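Acyl-CoA dehydrogenase (Mycobacterium thermoresistibile, PDB 3NF4) probably catalyses the alpha,beta-dehydrogenation of acyl-CoA thioesters, passing the electrons to a bound FAD. Local coordinates at residues A256-L261 with L329-A334; A298-A303 with M336-D341; Q18-L23 with Y77-Q82. All blocks are in the same frame, centred on the assembly; numbering follows the deposited sequence.

In the fold
Along the chain contact 3 comes first, joining helices 18-35 and 77-88 of the N-terminal helical region. Contacts 1 and 2 follow after the beta-rich middle region, and their segments alternate: 256-261, 298-303, 329-334, 336-341. Both use helix 321-346, which meets helix 247-274 in contact 1 and, about two turns later, helix 289-315 in contact 2. Their centres are about 8 Å apart and they touch directly, among others where A303 packs on T259 and A331, so three helices close on one another in the C-terminal bundle. Contact 3 is about 19 Å from contact 1 and about 23 Å from contact 2, centre to centre; L81 meets A256, joining the two helical regions.

Contact 1. Residues A256-L261 with L329-A334; sequences AVATGL and LTATDA
The flat group here is a backbone peptide, that between A331 and T332: the methyl of A258 sits over the oxygen end of one of its faces, with CB of A258 3.5 Å from O of A331. CB of A258 has CG2 of T332 beside it at 3.8 Å and CB of A331 a little further off, so it nests between two successive residues of the other helix. OG1 of T259 lies 3.8 Å from CB of A331. Nothing larger than a threonine stands at the interface, and the axes of the two segments come within 8.2 Å at a crossing angle of 28°.

In T332 the hydroxyl takes the position between backbone N and carbonyl carbon (chi1 62°), where it bonds to K328 O one turn back and to N374 ND2, while CG2 is left to meet A258. OG1 of T259 likewise bonds back to A255 O. A303 of helix 289-315 packs on both T259 and A331, and the bound FAD is about 12 Å from the T332 side chain.

This is close packing of two roughly parallel helices, 247-274 and 321-346, in the C-terminal helical bundle of the acyl-CoA dehydrogenase fold.

All four touching residues are buried. With both hydroxyls engaged by their own helices, the contact is carried by van der Waals fit, and the small side chains let two backbones lie so close.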
ATOM      1  N   ALA A 256     -17.914  13.356   3.190  1.00 39.28           N
ATOM      2  CA  ALA A 256     -18.537  13.304   4.533  1.00 39.50           C
ATOM      3  C   ALA A 256     -19.298  11.999   4.750  1.00 39.52           C
ATOM      4  O   ALA A 256     -19.227  11.430   5.852  1.00 39.64           O
ATOM      5  CB  ALA A 256     -19.464  14.492   4.767  1.00 40.44           C
ATOM      6  N   VAL A 257     -20.020  11.534   3.715  1.00 38.79           N
ATOM      7  CA  VAL A 257     -20.742  10.261   3.780  1.00 38.17           C
ATOM      8  C   VAL A 257     -19.792   9.078   3.994  1.00 38.18           C
ATOM      9  O   VAL A 257     -20.088   8.194   4.790  1.00 39.15           O
ATOM     10  CB  VAL A 257     -21.660  10.031   2.518  1.00 38.66           C
ATOM     11  CG1 VAL A 257     -22.250   8.629   2.511  1.00 36.18           C
ATOM     12  CG2 VAL A 257     -22.836  11.063   2.514  1.00 38.85           C
ATOM     13  N   ALA A 258     -18.663   9.046   3.276  1.00 37.82           N
ATOM     14  CA  ALA A 258     -17.734   7.910   3.378  1.00 37.51           C
ATOM     15  C   ALA A 258     -17.079   7.878   4.754  1.00 37.26           C
ATOM     16  O   ALA A 258     -16.851   6.795   5.310  1.00 38.13           O
ATOM     17  CB  ALA A 258     -16.654   7.954   2.262  1.00 36.53           C
ATOM     18  N   THR A 259     -16.781   9.058   5.304  1.00 37.82           N
ATOM     19  CA  THR A 259     -16.172   9.158   6.657  1.00 37.89           C
ATOM     20  C   THR A 259     -17.116   8.562   7.730  1.00 38.80           C
ATOM     21  O   THR A 259     -16.667   7.879   8.658  1.00 38.62           O
ATOM     22  CB  THR A 259     -15.752  10.636   6.973  1.00 38.37           C
ATOM     23  OG1 THR A 259     -14.806  11.080   5.985  1.00 36.71           O
ATOM     24  CG2 THR A 259     -15.124  10.807   8.393  1.00 36.85           C
ATOM     25  N   GLY A 260     -18.421   8.791   7.589  1.00 39.73           N
ATOM     26  CA  GLY A 260     -19.390   8.345   8.617  1.00 40.17           C
ATOM     27  C   GLY A 260     -19.653   6.851   8.514  1.00 40.97           C
ATOM     28  O   GLY A 260     -19.881   6.199   9.523  1.00 40.82           O
ATOM     29  N   LEU A 261     -19.619   6.313   7.284  1.00 40.66           N
ATOM     30  CA  LEU A 261     -19.654   4.859   7.062  1.00 40.77           C
ATOM     31  C   LEU A 261     -18.407   4.171   7.652  1.00 40.30           C
ATOM     32  O   LEU A 261     -18.523   3.117   8.318  1.00 39.61           O
ATOM     33  CB  LEU A 261     -19.748   4.529   5.551  1.00 40.88           C
ATOM     34  CG  LEU A 261     -19.788   3.040   5.188  1.00 41.29           C
ATOM     35  CD1 LEU A 261     -20.988   2.255   5.849  1.00 40.93           C
ATOM     36  CD2 LEU A 261     -19.751   2.831   3.665  1.00 40.89           C
ATOM     37  N   LEU A 329     -11.200  11.509  -2.720  1.00 39.60           N
ATOM     38  CA  LEU A 329     -10.259  10.391  -2.914  1.00 38.90           C
ATOM     39  C   LEU A 329      -9.813   9.757  -1.591  1.00 38.46           C
ATOM     40  O   LEU A 329      -9.900   8.529  -1.416  1.00 37.71           O
ATOM     41  CB  LEU A 329      -9.013  10.856  -3.668  1.00 39.32           C
ATOM     42  CG  LEU A 329      -7.869   9.834  -3.762  1.00 39.55           C
ATOM     43  CD1 LEU A 329      -8.198   8.773  -4.788  1.00 41.84           C
ATOM     44  CD2 LEU A 329      -6.581  10.493  -4.149  1.00 40.07           C
ATOM     45  N   THR A 330      -9.323  10.595  -0.676  1.00 38.23           N
ATOM     46  CA  THR A 330      -8.817  10.174   0.645  1.00 37.77           C
ATOM     47  C   THR A 330      -9.905   9.479   1.464  1.00 36.88           C
ATOM     48  O   THR A 330      -9.717   8.357   1.944  1.00 37.12           O
ATOM     49  CB  THR A 330      -8.297  11.450   1.384  1.00 39.13           C
ATOM     50  OG1 THR A 330      -7.077  11.871   0.752  1.00 41.54           O
ATOM     51  CG2 THR A 330      -8.053  11.232   2.881  1.00 41.47           C
ATOM     52  N   ALA A 331     -11.055  10.126   1.599  1.00 35.89           N
ATOM     53  CA  ALA A 331     -12.146   9.604   2.417  1.00 34.97           C
ATOM     54  C   ALA A 331     -12.780   8.293   1.898  1.00 34.97           C
ATOM     55  O   ALA A 331     -13.202   7.437   2.711  1.00 33.93           O
ATOM     56  CB  ALA A 331     -13.211  10.679   2.608  1.00 34.71           C
ATOM     57  N   THR A 332     -12.832   8.117   0.574  1.00 34.15           N
ATOM     58  CA  THR A 332     -13.403   6.875   0.014  1.00 34.25           C
ATOM     59  C   THR A 332     -12.391   5.736  -0.017  1.00 34.50           C
ATOM     60  O   THR A 332     -12.745   4.579   0.244  1.00 34.75           O
ATOM     61  CB  THR A 332     -14.106   7.078  -1.385  1.00 34.54           C
ATOM     62  OG1 THR A 332     -13.166   7.530  -2.377  1.00 34.05           O
ATOM     63  CG2 THR A 332     -15.229   8.087  -1.269  1.00 34.12           C
ATOM     64  N   ASP A 333     -11.125   6.026  -0.309  1.00 36.18           N
ATOM     65  CA  ASP A 333     -10.085   4.987  -0.113  1.00 37.09           C
ATOM     66  C   ASP A 333     -10.091   4.495   1.380  1.00 36.48           C
ATOM     67  O   ASP A 333      -9.976   3.301   1.648  1.00 36.63           O
ATOM     68  CB  ASP A 333      -8.690   5.434  -0.586  1.00 36.44           C
ATOM     69  CG  ASP A 333      -8.479   5.275  -2.146  1.00 42.74           C
ATOM     70  OD1 ASP A 333      -9.368   4.751  -2.888  1.00 43.98           O
ATOM     71  OD2 ASP A 333      -7.392   5.695  -2.653  1.00 47.13           O
ATOM     72  N   ALA A 334     -10.273   5.405   2.335  1.00 36.74           N
ATOM     73  CA  ALA A 334     -10.340   5.022   3.768  1.00 36.28           C
ATOM     74  C   ALA A 334     -11.550   4.148   4.125  1.00 35.88           C
ATOM     75  O   ALA A 334     -11.399   3.188   4.890  1.00 35.84           O
ATOM     76  CB  ALA A 334     -10.289   6.270   4.700  1.00 36.42           C
TER

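Contact 2. Residues A298-A303 with M336-D341; sequences AAVATA and MKVTTD
V338 puts one branch, CG2, against the methyl of A299, with V338 CG2 3.9 Å from A299 CB, and the same branch also lies against V300, whose CG2 is 4.2 Å from V338 CG2. CG1 of the valine lies opposite the backbone N (chi1 169°), which turns CG2 away from the carbonyl carbon and across to helix 289-315. M296, one turn before V300, packs on V338, and V300 touches A262 and Q263 of helix 247-274, so three helices of the C-terminal bundle meet there.

The threonines of both segments bond within their own helices. OG1 of T302 donates to O of A298 at 2.9 Å, from the opposite face of that carbonyl to the one used by T302 N, so two donors grip a single oxygen. OG1 of T340 likewise donates to O of M336, 21° out of the carbonyl plane.

Subunit interfaces lie close by: T302 packs on T302 of the second subunit, and T340 O accepts from K365 NZ of the third. Between the helices the chemistry is purely apolar: a few methyl groups meet without directional bonds, and the threonine hydroxyls, paid for at home, make no demand on the interface.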
ATOM      1  N   ALA A 298      -6.597   5.889  12.748  1.00 36.83           N
ATOM      2  CA  ALA A 298      -5.836   6.883  11.993  1.00 37.47           C
ATOM      3  C   ALA A 298      -6.480   7.257  10.630  1.00 37.73           C
ATOM      4  O   ALA A 298      -6.549   8.449  10.250  1.00 37.96           O
ATOM      5  CB  ALA A 298      -4.409   6.394  11.768  1.00 35.67           C
ATOM      6  N   ALA A 299      -6.972   6.246   9.914  1.00 36.95           N
ATOM      7  CA  ALA A 299      -7.625   6.478   8.629  1.00 36.57           C
ATOM      8  C   ALA A 299      -8.903   7.331   8.758  1.00 36.57           C
ATOM      9  O   ALA A 299      -9.094   8.290   7.982  1.00 36.73           O
ATOM     10  CB  ALA A 299      -7.889   5.118   7.870  1.00 36.33           C
ATOM     11  N   VAL A 300      -9.770   7.000   9.720  1.00 36.17           N
ATOM     12  CA  VAL A 300     -10.970   7.807   9.963  1.00 35.60           C
ATOM     13  C   VAL A 300     -10.632   9.260  10.375  1.00 36.54           C
ATOM     14  O   VAL A 300     -11.204  10.214   9.819  1.00 36.15           O
ATOM     15  CB  VAL A 300     -11.951   7.169  10.989  1.00 36.97           C
ATOM     16  CG1 VAL A 300     -13.261   7.989  11.072  1.00 38.13           C
ATOM     17  CG2 VAL A 300     -12.283   5.695  10.634  1.00 33.31           C
ATOM     18  N   ALA A 301      -9.688   9.446  11.303  1.00 36.37           N
ATOM     19  CA  ALA A 301      -9.403  10.790  11.803  1.00 36.98           C
ATOM     20  C   ALA A 301      -8.848  11.673  10.662  1.00 37.73           C
ATOM     21  O   ALA A 301      -9.236  12.841  10.491  1.00 38.21           O
ATOM     22  CB  ALA A 301      -8.414  10.739  13.014  1.00 37.02           C
ATOM     23  N   THR A 302      -7.929  11.098   9.905  1.00 37.32           N
ATOM     24  CA  THR A 302      -7.324  11.736   8.755  1.00 38.58           C
ATOM     25  C   THR A 302      -8.369  12.140   7.667  1.00 38.72           C
ATOM     26  O   THR A 302      -8.298  13.233   7.106  1.00 39.07           O
ATOM     27  CB  THR A 302      -6.288  10.766   8.175  1.00 38.16           C
ATOM     28  OG1 THR A 302      -5.167  10.722   9.071  1.00 41.06           O
ATOM     29  CG2 THR A 302      -5.812  11.213   6.826  1.00 40.64           C
ATOM     30  N   ALA A 303      -9.336  11.275   7.387  1.00 37.94           N
ATOM     31  CA  ALA A 303     -10.388  11.605   6.417  1.00 38.14           C
ATOM     32  C   ALA A 303     -11.294  12.749   6.921  1.00 39.18           C
ATOM     33  O   ALA A 303     -11.648  13.642   6.149  1.00 39.70           O
ATOM     34  CB  ALA A 303     -11.193  10.355   6.077  1.00 36.04           C
ATOM     35  N   MET A 336     -13.165   2.052   2.141  1.00 36.62           N
ATOM     36  CA  MET A 336     -12.940   0.715   1.606  1.00 36.84           C
ATOM     37  C   MET A 336     -11.949  -0.063   2.473  1.00 36.90           C
ATOM     38  O   MET A 336     -12.172  -1.240   2.770  1.00 37.23           O
ATOM     39  CB  MET A 336     -12.472   0.747   0.147  1.00 37.30           C
ATOM     40  CG  MET A 336     -12.499  -0.639  -0.553  1.00 37.72           C
ATOM     41  SD  MET A 336     -14.225  -1.135  -0.843  1.00 42.95           S
ATOM     42  CE  MET A 336     -14.361  -2.474   0.343  1.00 40.58           C
ATOM     43  N   LYS A 337     -10.878   0.590   2.911  1.00 36.17           N
ATOM     44  CA  LYS A 337      -9.892  -0.087   3.786  1.00 36.74           C
ATOM     45  C   LYS A 337     -10.404  -0.405   5.207  1.00 35.79           C
ATOM     46  O   LYS A 337     -10.131  -1.489   5.725  1.00 36.24           O
ATOM     47  CB  LYS A 337      -8.599   0.743   3.866  1.00 37.61           C
ATOM     48  CG  LYS A 337      -7.462   0.105   4.638  1.00 42.05           C
ATOM     49  CD  LYS A 337      -6.535   1.184   5.248  1.00 49.08           C
ATOM     50  CE  LYS A 337      -5.450   0.568   6.186  1.00 52.64           C
ATOM     51  NZ  LYS A 337      -4.252   1.473   6.365  1.00 56.15           N
ATOM     52  N   VAL A 338     -11.110   0.538   5.842  1.00 34.43           N
ATOM     53  CA  VAL A 338     -11.642   0.342   7.210  1.00 33.67           C
ATOM     54  C   VAL A 338     -12.775  -0.704   7.256  1.00 34.26           C
ATOM     55  O   VAL A 338     -12.830  -1.513   8.177  1.00 33.98           O
ATOM     56  CB  VAL A 338     -12.109   1.695   7.829  1.00 34.31           C
ATOM     57  CG1 VAL A 338     -12.881   1.511   9.096  1.00 32.65           C
ATOM     58  CG2 VAL A 338     -10.884   2.678   8.041  1.00 33.09           C
ATOM     59  N   THR A 339     -13.668  -0.711   6.263  1.00 33.99           N
ATOM     60  CA  THR A 339     -14.787  -1.670   6.290  1.00 33.97           C
ATOM     61  C   THR A 339     -14.285  -3.102   6.059  1.00 35.13           C
ATOM     62  O   THR A 339     -14.813  -4.049   6.684  1.00 36.08           O
ATOM     63  CB  THR A 339     -15.879  -1.333   5.258  1.00 34.10           C
ATOM     64  OG1 THR A 339     -15.279  -1.122   3.970  1.00 32.80           O
ATOM     65  CG2 THR A 339     -16.684  -0.086   5.649  1.00 32.70           C
ATOM     66  N   THR A 340     -13.285  -3.250   5.166  1.00 34.40           N
ATOM     67  CA  THR A 340     -12.616  -4.520   4.868  1.00 34.91           C
ATOM     68  C   THR A 340     -11.846  -5.127   6.070  1.00 34.87           C
ATOM     69  O   THR A 340     -11.889  -6.344   6.299  1.00 33.82           O
ATOM     70  CB  THR A 340     -11.616  -4.381   3.663  1.00 35.40           C
ATOM     71  OG1 THR A 340     -12.360  -4.085   2.467  1.00 36.91           O
ATOM     72  CG2 THR A 340     -10.802  -5.685   3.453  1.00 33.93           C
ATOM     73  N   ASP A 341     -11.126  -4.276   6.797  1.00 34.47           N
ATOM     74  CA  ASP A 341     -10.479  -4.654   8.062  1.00 34.69           C
ATOM     75  C   ASP A 341     -11.474  -4.854   9.245  1.00 34.99           C
ATOM     76  O   ASP A 341     -11.173  -5.594  10.178  1.00 35.81           O
ATOM     77  CB  ASP A 341      -9.423  -3.592   8.442  1.00 35.28           C
ATOM     78  CG  ASP A 341      -8.186  -3.609   7.518  1.00 37.24           C
ATOM     79  OD1 ASP A 341      -7.907  -4.623   6.839  1.00 40.54           O
ATOM     80  OD2 ASP A 341      -7.483  -2.589   7.458  1.00 43.82           O
TER

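Contact 3. Residues Q18-L23 with Y77-Q82; sequences QEAAEL and YEVYLQ
Apolar packing joins the two helices, and all of it goes through V79. Its two methyls divide the work: CG2 of V79 lies 3.8 Å from CB of A20, while CG1 of V79 meets CD2 of L23 at 3.7 Å and lies 4.1 Å from A20 CB. A20 and L23 are three residues apart, neighbours on one face of helix 18-35, and the forked valine is set against both. The L23 side chain runs at a slant across that of V79. CG of L23 stands opposite its backbone N (chi1 172°), and of its two terminal branches CD2 does the touching.

Hydrogen bonds run within and around helix 77-88. NE2 of Q82 donates to O of E78 at 2.9 Å, nearly head-on to the carbonyl (C=O...N angle 164°), and the other end of the amide, OE1, accepts from R13 NH1, so both ends of the glutamine are held and its rotation is fixed. At the start of the helix the carboxylate of D315 takes the N-H groups of Y77 and E78, one on each oxygen, which ties the first turn to the end of helix 289-315.

Within 77-82 itself, CD2 of Y80 sits over the centre of the Y77 ring, 3.8 Å above its plane, a ring that also makes a cation-pi contact with R314.

The arrangement belongs to the all-helical N-terminal domain of the acyl-CoA dehydrogenase fold: helix 18-35 packs at its beginning on helix 77-88, which in turn rests, through L81, on helices 247-274 and 289-315 of the C-terminal bundle.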
ATOM      1  N   GLN A  18     -21.910  27.145  20.395  1.00 77.48           N
ATOM      2  CA  GLN A  18     -22.783  26.291  21.198  1.00 78.25           C
ATOM      3  C   GLN A  18     -24.026  25.891  20.406  1.00 77.75           C
ATOM      4  O   GLN A  18     -24.570  24.803  20.607  1.00 77.24           O
ATOM      5  CB  GLN A  18     -23.160  26.969  22.535  1.00 80.30           C
ATOM      6  CG  GLN A  18     -23.994  26.104  23.532  1.00 83.00           C
ATOM      7  CD  GLN A  18     -23.417  24.689  23.759  1.00 85.29           C
ATOM      8  OE1 GLN A  18     -22.216  24.516  24.028  1.00 86.48           O
ATOM      9  NE2 GLN A  18     -24.276  23.677  23.649  1.00 85.28           N
ATOM     10  N   GLU A  19     -24.460  26.772  19.505  1.00 77.81           N
ATOM     11  CA  GLU A  19     -25.659  26.540  18.689  1.00 77.52           C
ATOM     12  C   GLU A  19     -25.447  25.319  17.782  1.00 75.39           C
ATOM     13  O   GLU A  19     -26.323  24.452  17.682  1.00 74.95           O
ATOM     14  CB  GLU A  19     -25.997  27.787  17.853  1.00 78.46           C
ATOM     15  N   ALA A  20     -24.266  25.261  17.155  1.00 73.17           N
ATOM     16  CA  ALA A  20     -23.897  24.153  16.288  1.00 70.93           C
ATOM     17  C   ALA A  20     -23.844  22.835  17.068  1.00 69.81           C
ATOM     18  O   ALA A  20     -24.301  21.813  16.565  1.00 68.75           O
ATOM     19  CB  ALA A  20     -22.579  24.441  15.562  1.00 69.57           C
ATOM     20  N   ALA A  21     -23.340  22.879  18.304  1.00 69.60           N
ATOM     21  CA  ALA A  21     -23.272  21.699  19.167  1.00 69.31           C
ATOM     22  C   ALA A  21     -24.641  21.086  19.441  1.00 70.26           C
ATOM     23  O   ALA A  21     -24.781  19.845  19.455  1.00 70.26           O
ATOM     24  CB  ALA A  21     -22.564  22.015  20.481  1.00 69.57           C
ATOM     25  N   GLU A  22     -25.644  21.945  19.656  1.00 70.82           N
ATOM     26  CA  GLU A  22     -27.020  21.496  19.879  1.00 70.72           C
ATOM     27  C   GLU A  22     -27.667  20.933  18.599  1.00 69.13           C
ATOM     28  O   GLU A  22     -28.502  20.030  18.668  1.00 69.23           O
ATOM     29  CB  GLU A  22     -27.882  22.630  20.479  1.00 72.70           C
ATOM     30  N   LEU A  23     -27.281  21.467  17.443  1.00 67.63           N
ATOM     31  CA  LEU A  23     -27.791  20.974  16.156  1.00 66.61           C
ATOM     32  C   LEU A  23     -27.265  19.559  15.883  1.00 64.80           C
ATOM     33  O   LEU A  23     -27.973  18.705  15.352  1.00 63.53           O
ATOM     34  CB  LEU A  23     -27.424  21.931  15.009  1.00 66.34           C
ATOM     35  CG  LEU A  23     -27.719  21.472  13.570  1.00 65.68           C
ATOM     36  CD1 LEU A  23     -29.247  21.351  13.334  1.00 66.87           C
ATOM     37  CD2 LEU A  23     -27.077  22.367  12.541  1.00 63.58           C
ATOM     38  N   TYR A  77     -20.583  25.058   5.783  1.00 60.26           N
ATOM     39  CA  TYR A  77     -20.206  23.684   5.452  1.00 59.09           C
ATOM     40  C   TYR A  77     -19.525  22.918   6.593  1.00 57.75           C
ATOM     41  O   TYR A  77     -19.781  21.733   6.780  1.00 56.03           O
ATOM     42  CB  TYR A  77     -19.403  23.649   4.145  1.00 58.96           C
ATOM     43  CG  TYR A  77     -20.268  23.261   2.952  1.00 61.93           C
ATOM     44  CD1 TYR A  77     -21.459  23.956   2.653  1.00 64.19           C
ATOM     45  CD2 TYR A  77     -19.918  22.177   2.141  1.00 62.34           C
ATOM     46  CE1 TYR A  77     -22.272  23.571   1.548  1.00 65.94           C
ATOM     47  CE2 TYR A  77     -20.720  21.787   1.037  1.00 63.73           C
ATOM     48  CZ  TYR A  77     -21.884  22.483   0.749  1.00 65.77           C
ATOM     49  OH  TYR A  77     -22.645  22.076  -0.333  1.00 68.93           O
ATOM     50  N   GLU A  78     -18.719  23.625   7.381  1.00 57.92           N
ATOM     51  CA  GLU A  78     -18.095  23.094   8.599  1.00 57.85           C
ATOM     52  C   GLU A  78     -19.124  22.496   9.577  1.00 57.34           C
ATOM     53  O   GLU A  78     -18.781  21.601  10.357  1.00 57.30           O
ATOM     54  CB  GLU A  78     -17.239  24.198   9.245  1.00 59.09           C
ATOM     55  CG  GLU A  78     -16.468  23.863  10.520  1.00 62.46           C
ATOM     56  CD  GLU A  78     -15.635  25.066  11.086  1.00 66.64           C
ATOM     57  OE1 GLU A  78     -15.968  26.261  10.862  1.00 68.26           O
ATOM     58  OE2 GLU A  78     -14.625  24.804  11.774  1.00 69.28           O
ATOM     59  N   VAL A  79     -20.379  22.962   9.524  1.00 56.75           N
ATOM     60  CA  VAL A  79     -21.457  22.369  10.324  1.00 55.54           C
ATOM     61  C   VAL A  79     -22.325  21.422   9.481  1.00 54.89           C
ATOM     62  O   VAL A  79     -22.582  20.279   9.894  1.00 54.04           O
ATOM     63  CB  VAL A  79     -22.358  23.446  11.064  1.00 57.30           C
ATOM     64  CG1 VAL A  79     -23.420  22.782  11.899  1.00 56.56           C
ATOM     65  CG2 VAL A  79     -21.539  24.330  11.945  1.00 57.16           C
ATOM     66  N   TYR A  80     -22.768  21.873   8.305  1.00 54.12           N
ATOM     67  CA  TYR A  80     -23.575  21.006   7.431  1.00 53.66           C
ATOM     68  C   TYR A  80     -22.949  19.616   7.198  1.00 51.89           C
ATOM     69  O   TYR A  80     -23.625  18.599   7.385  1.00 51.15           O
ATOM     70  CB  TYR A  80     -23.899  21.699   6.095  1.00 54.04           C
ATOM     71  CG  TYR A  80     -24.362  20.775   4.997  1.00 54.13           C
ATOM     72  CD1 TYR A  80     -25.490  19.978   5.164  1.00 56.79           C
ATOM     73  CD2 TYR A  80     -23.678  20.706   3.776  1.00 55.33           C
ATOM     74  CE1 TYR A  80     -25.932  19.124   4.141  1.00 57.15           C
ATOM     75  CE2 TYR A  80     -24.101  19.857   2.754  1.00 54.17           C
ATOM     76  CZ  TYR A  80     -25.243  19.080   2.943  1.00 54.93           C
ATOM     77  OH  TYR A  80     -25.695  18.240   1.959  1.00 54.73           O
ATOM     78  N   LEU A  81     -21.666  19.576   6.829  1.00 50.52           N
ATOM     79  CA  LEU A  81     -21.003  18.317   6.483  1.00 49.52           C
ATOM     80  C   LEU A  81     -20.918  17.318   7.636  1.00 49.36           C
ATOM     81  O   LEU A  81     -20.994  16.090   7.401  1.00 48.27           O
ATOM     82  CB  LEU A  81     -19.607  18.561   5.889  1.00 49.43           C
ATOM     83  CG  LEU A  81     -19.566  19.229   4.508  1.00 50.34           C
ATOM     84  CD1 LEU A  81     -18.147  19.516   4.048  1.00 49.54           C
ATOM     85  CD2 LEU A  81     -20.330  18.391   3.467  1.00 52.18           C
ATOM     86  N   GLN A  82     -20.773  17.842   8.866  1.00 49.41           N
ATOM     87  CA  GLN A  82     -20.668  17.007  10.073  1.00 49.09           C
ATOM     88  C   GLN A  82     -22.053  16.453  10.512  1.00 50.16           C
ATOM     89  O   GLN A  82     -22.143  15.393  11.157  1.00 49.80           O
ATOM     90  CB  GLN A  82     -19.917  17.751  11.224  1.00 49.66           C
ATOM     91  CG  GLN A  82     -18.444  18.141  10.921  1.00 48.13           C
ATOM     92  CD  GLN A  82     -17.623  18.613  12.146  1.00 50.34           C
ATOM     93  OE1 GLN A  82     -17.314  17.833  13.061  1.00 50.67           O
ATOM     94  NE2 GLN A  82     -17.233  19.879  12.137  1.00 48.02           N
TER